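Local structure of malonate decarboxylase subunit alpha (Acinetobacter baumannii ATCC 17978, 6MPR) at residues 323-326 with 327-330; 305-308 with 309-313. The protein probably acts as the acyl-carrier-protein transferase of malonate decarboxylase, loading malonate onto the carrier protein in exchange for acetate. All blocks are in the same frame, centred on the assembly; numbering follows the deposited sequence.

Interaction 2 comes first along the chain and occupies helix 307-311, the helical part of the beta-alpha-beta unit that runs from strand 297-299 to strand 317-319, the latter an outermost strand of the mixed sheet. Interaction 1 follows that strand, in the loop and turn that lead into helix 328-332. The centres of the two contacts are about 14 Å apart, yet their side chains meet. Tyr-330 OH lies 2.6 Å from Glu-311 OE2, a probable hydrogen bond, while Met-327 SD packs 3.7 Å from Ile-307 CD1. Helix 307-311 therefore meets the start of helix 328-332 and the residue before it through a probable hydrogen bond and apolar packing.

Interaction 1. Residues 323-326 with 327-330; sequences TELG and MEKY
A type II beta turn from Glu-324 to Met-327 delivers the chain into helix 328-332. It is closed by the hydrogen bond from Met-327 N to Glu-324 O (3.0 Å). Gly-326 suits the third position because its backbone angles (phi 84°, psi -10°) favour a residue without a side chain. The Glu-324 side chain bends at chi2, which lets OE1 accept a hydrogen bond from Leu-325 N at 2.8 Å, on its anti side and out of the carboxylate plane, while OE2 is held by Thr-236 OG1 and Phe-235 N. Glu-328, with its chain bent at chi2 (85°), folds its carboxylate back over the turn, and OE1 comes 3.1 Å from Gly-326 N. Its other oxygen, OE2, lies beside the acceptor Glu-324 O but is served by a water that donates to it at 2.6 Å and also reaches Thr-323 OG1. Met-327 sends its flexible thioether away from the turn toward Tyr-558 and helix 307-311. A second water spans the entry to the helix, donating to Gly-326 O at 2.7 Å and accepting from Tyr-330 N at 2.8 Å.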
loop_
_atom_site.group_PDB
_atom_site.type_symbol
_atom_site.label_atom_id
_atom_site.label_comp_id
_atom_site.label_asym_id
_atom_site.label_seq_id
_atom_site.Cartn_x
_atom_site.Cartn_y
_atom_site.Cartn_z
ATOM N N THR A 323 8.759 -7.269 15.558
ATOM C CA THR A 323 9.989 -7.532 16.294
ATOM C C THR A 323 10.503 -8.937 15.978
ATOM O O THR A 323 9.963 -9.657 15.133
ATOM C CB THR A 323 9.746 -7.392 17.801
ATOM O OG1 THR A 323 10.998 -7.281 18.471
ATOM C CG2 THR A 323 9.005 -8.628 18.357
ATOM N N GLU A 324 11.578 -9.337 16.653
ATOM C CA GLU A 324 11.830 -10.761 16.860
ATOM C C GLU A 324 12.294 -10.949 18.294
ATOM O O GLU A 324 13.079 -10.147 18.806
ATOM C CB GLU A 324 12.858 -11.368 15.886
ATOM C CG GLU A 324 13.193 -12.843 16.179
ATOM C CD GLU A 324 11.960 -13.782 16.148
ATOM O OE1 GLU A 324 10.906 -13.487 16.749
ATOM O OE2 GLU A 324 12.053 -14.846 15.526
ATOM N N LEU A 325 11.765 -11.983 18.949
ATOM C CA LEU A 325 12.077 -12.206 20.354
ATOM C C LEU A 325 13.571 -12.444 20.547
ATOM O O LEU A 325 14.212 -13.174 19.782
ATOM C CB LEU A 325 11.289 -13.399 20.894
ATOM C CG LEU A 325 9.767 -13.288 20.887
ATOM C CD1 LEU A 325 9.219 -14.481 21.634
ATOM C CD2 LEU A 325 9.308 -11.970 21.521
ATOM N N GLY A 326 14.122 -11.822 21.588
ATOM C CA GLY A 326 15.545 -11.895 21.849
ATOM C C GLY A 326 16.402 -10.914 21.080
ATOM O O GLY A 326 17.594 -10.801 21.379
ATOM N N MET A 327 15.845 -10.205 20.088
ATOM C CA MET A 327 16.617 -9.282 19.269
ATOM C C MET A 327 16.446 -7.829 19.692
ATOM O O MET A 327 17.078 -6.949 19.100
ATOM C CB MET A 327 16.222 -9.429 17.789
ATOM C CG MET A 327 16.736 -10.723 17.163
ATOM S SD MET A 327 18.509 -10.686 16.863
ATOM C CE MET A 327 18.507 -9.586 15.446
ATOM N N GLU A 328 15.609 -7.551 20.695
ATOM C CA GLU A 328 15.273 -6.160 20.986
ATOM C C GLU A 328 16.496 -5.355 21.423
ATOM O O GLU A 328 16.648 -4.190 21.035
ATOM C CB GLU A 328 14.186 -6.105 22.054
ATOM C CG GLU A 328 12.921 -6.857 21.676
ATOM C CD GLU A 328 12.972 -8.359 22.000
ATOM O OE1 GLU A 328 14.014 -8.856 22.502
ATOM O OE2 GLU A 328 11.956 -9.042 21.740
ATOM N N LYS A 329 17.372 -5.944 22.236
ATOM C CA LYS A 329 18.528 -5.193 22.722
ATOM C C LYS A 329 19.574 -5.000 21.626
ATOM O O LYS A 329 20.239 -3.960 21.578
ATOM C CB LYS A 329 19.134 -5.898 23.936
ATOM N N TYR A 330 19.743 -5.998 20.749
ATOM C CA TYR A 330 20.601 -5.845 19.577
ATOM C C TYR A 330 20.086 -4.735 18.674
ATOM O O TYR A 330 20.839 -3.844 18.259
ATOM C CB TYR A 330 20.657 -7.166 18.806
ATOM C CG TYR A 330 21.484 -7.117 17.542
ATOM C CD1 TYR A 330 22.866 -7.171 17.606
ATOM C CD2 TYR A 330 20.881 -7.027 16.286
ATOM C CE1 TYR A 330 23.627 -7.135 16.458
ATOM C CE2 TYR A 330 21.634 -6.981 15.135
ATOM C CZ TYR A 330 23.011 -7.036 15.224
ATOM O OH TYR A 330 23.780 -7.013 14.086
HETATM O O HOH W 1 9.876 -7.451 21.539
HETATM O O HOH W 2 18.755 -8.417 21.688
#

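Interaction 2. Residues 305-308 with 309-313; sequences TLIP and AIETG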
loop_
_atom_site.group_PDB
_atom_site.type_symbol
_atom_site.label_atom_id
_atom_site.label_comp_id
_atom_site.label_asym_id
_atom_site.label_seq_id
_atom_site.Cartn_x
_atom_site.Cartn_y
_atom_site.Cartn_z
ATOM N N THR A 305 19.516 -14.476 11.896
ATOM C CA THR A 305 20.461 -14.935 10.885
ATOM C C THR A 305 21.006 -13.801 10.027
ATOM O O THR A 305 21.947 -14.035 9.260
ATOM C CB THR A 305 19.829 -15.995 9.982
ATOM O OG1 THR A 305 18.627 -15.491 9.383
ATOM C CG2 THR A 305 19.528 -17.252 10.773
ATOM N N LEU A 306 20.453 -12.583 10.138
ATOM C CA LEU A 306 21.032 -11.420 9.476
ATOM C C LEU A 306 22.146 -10.761 10.285
ATOM O O LEU A 306 22.817 -9.863 9.769
ATOM C CB LEU A 306 19.935 -10.376 9.166
ATOM C CG LEU A 306 20.232 -9.332 8.085
ATOM C CD1 LEU A 306 20.354 -10.016 6.725
ATOM C CD2 LEU A 306 19.125 -8.269 8.061
ATOM N N ILE A 307 22.378 -11.186 11.529
ATOM C CA ILE A 307 23.381 -10.518 12.367
ATOM C C ILE A 307 24.761 -10.463 11.705
ATOM O O ILE A 307 25.364 -9.381 11.684
ATOM C CB ILE A 307 23.408 -11.144 13.766
ATOM C CG1 ILE A 307 22.098 -10.808 14.510
ATOM C CG2 ILE A 307 24.617 -10.654 14.563
ATOM C CD1 ILE A 307 21.979 -11.461 15.871
ATOM N N PRO A 308 25.308 -11.552 11.155
ATOM C CA PRO A 308 26.644 -11.432 10.543
ATOM C C PRO A 308 26.681 -10.450 9.373
ATOM O O PRO A 308 27.651 -9.694 9.228
ATOM C CB PRO A 308 26.958 -12.876 10.117
ATOM C CG PRO A 308 26.177 -13.712 11.084
ATOM C CD PRO A 308 24.876 -12.964 11.230
ATOM N N ALA A 309 25.639 -10.432 8.538
ATOM C CA ALA A 309 25.565 -9.468 7.442
ATOM C C ALA A 309 25.487 -8.028 7.953
ATOM O O ALA A 309 26.003 -7.113 7.302
ATOM C CB ALA A 309 24.351 -9.782 6.556
ATOM N N ILE A 310 24.810 -7.793 9.087
ATOM C CA ILE A 310 24.826 -6.457 9.674
ATOM C C ILE A 310 26.212 -6.131 10.209
ATOM O O ILE A 310 26.762 -5.059 9.944
ATOM C CB ILE A 310 23.783 -6.339 10.795
ATOM C CG1 ILE A 310 22.374 -6.536 10.243
ATOM C CG2 ILE A 310 23.903 -4.980 11.484
ATOM C CD1 ILE A 310 21.346 -6.699 11.352
ATOM N N GLU A 311 26.794 -7.053 10.980
ATOM C CA GLU A 311 28.056 -6.751 11.655
ATOM C C GLU A 311 29.189 -6.507 10.672
ATOM O O GLU A 311 30.118 -5.748 10.984
ATOM C CB GLU A 311 28.433 -7.885 12.610
ATOM C CG GLU A 311 27.469 -8.053 13.779
ATOM C CD GLU A 311 27.334 -6.780 14.601
ATOM O OE1 GLU A 311 28.336 -6.347 15.198
ATOM O OE2 GLU A 311 26.224 -6.203 14.629
ATOM N N THR A 312 29.155 -7.152 9.502
ATOM C CA THR A 312 30.226 -6.960 8.527
ATOM C C THR A 312 29.955 -5.826 7.553
ATOM O O THR A 312 30.757 -5.623 6.631
ATOM C CB THR A 312 30.487 -8.247 7.733
ATOM O OG1 THR A 312 29.250 -8.739 7.200
ATOM C CG2 THR A 312 31.122 -9.316 8.620
ATOM N N GLY A 313 28.862 -5.087 7.722
ATOM C CA GLY A 313 28.633 -3.879 6.945
ATOM C C GLY A 313 27.865 -4.047 5.650
ATOM O O GLY A 313 27.840 -3.106 4.850
HETATM O O HOH W 3 24.031 -12.810 8.126
#
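Pro-308 O is gripped twice by Thr-312: the hydroxyl OG1 donates to it at 2.8 Å and the backbone N at 3.0 Å. The two donors reach the carbonyl from opposite faces of its plane. Threonine can do this because its OG1 stands between its own backbone N and carbonyl carbon (chi1 51°), the rotation that turns the hydroxyl back along the helix. Glu-311 N donates to Ile-307 O at 2.8 Å in a nearly straight bond, and Ile-310 N to Leu-306 O at 3.0 Å. Between Thr-305 and Ala-309 a water takes the place of a direct backbone bond, donating to Thr-305 O at 2.7 Å and accepting from Ala-309 N at 2.9 Å. At the other end Gly-313 ends the helix in a Schellman motif, whose positive phi glycine readily takes.

Leu-306 packs against residues three and four places on. Its CD1 lies 4.0 Å from Ala-309 CB, a methyl that offers a small apolar surface, and its CG meets Ile-310 CG1 at 4.1 Å, the two side chains crossing at about a right angle. Ile-307 CG2 runs alongside the aliphatic CG of Glu-311, whose OE2 forms a salt bridge with Arg-334 NE besides its bond to Tyr-330. Pro-308, near the helix start where an absent N-H costs little, packs on Leu-279 and on Leu-550 and Trp-553 of helix 547-553. Trp-20 of the second subunit packs on Ile-310 and Glu-311.

The chemistry implies a very short helix whose backbone bonds are supplemented at both ends: a water links Thr-305 O to Ala-309 N, and at the C-terminal end the hydroxyl of Thr-312 adds a second bond to Pro-308 O.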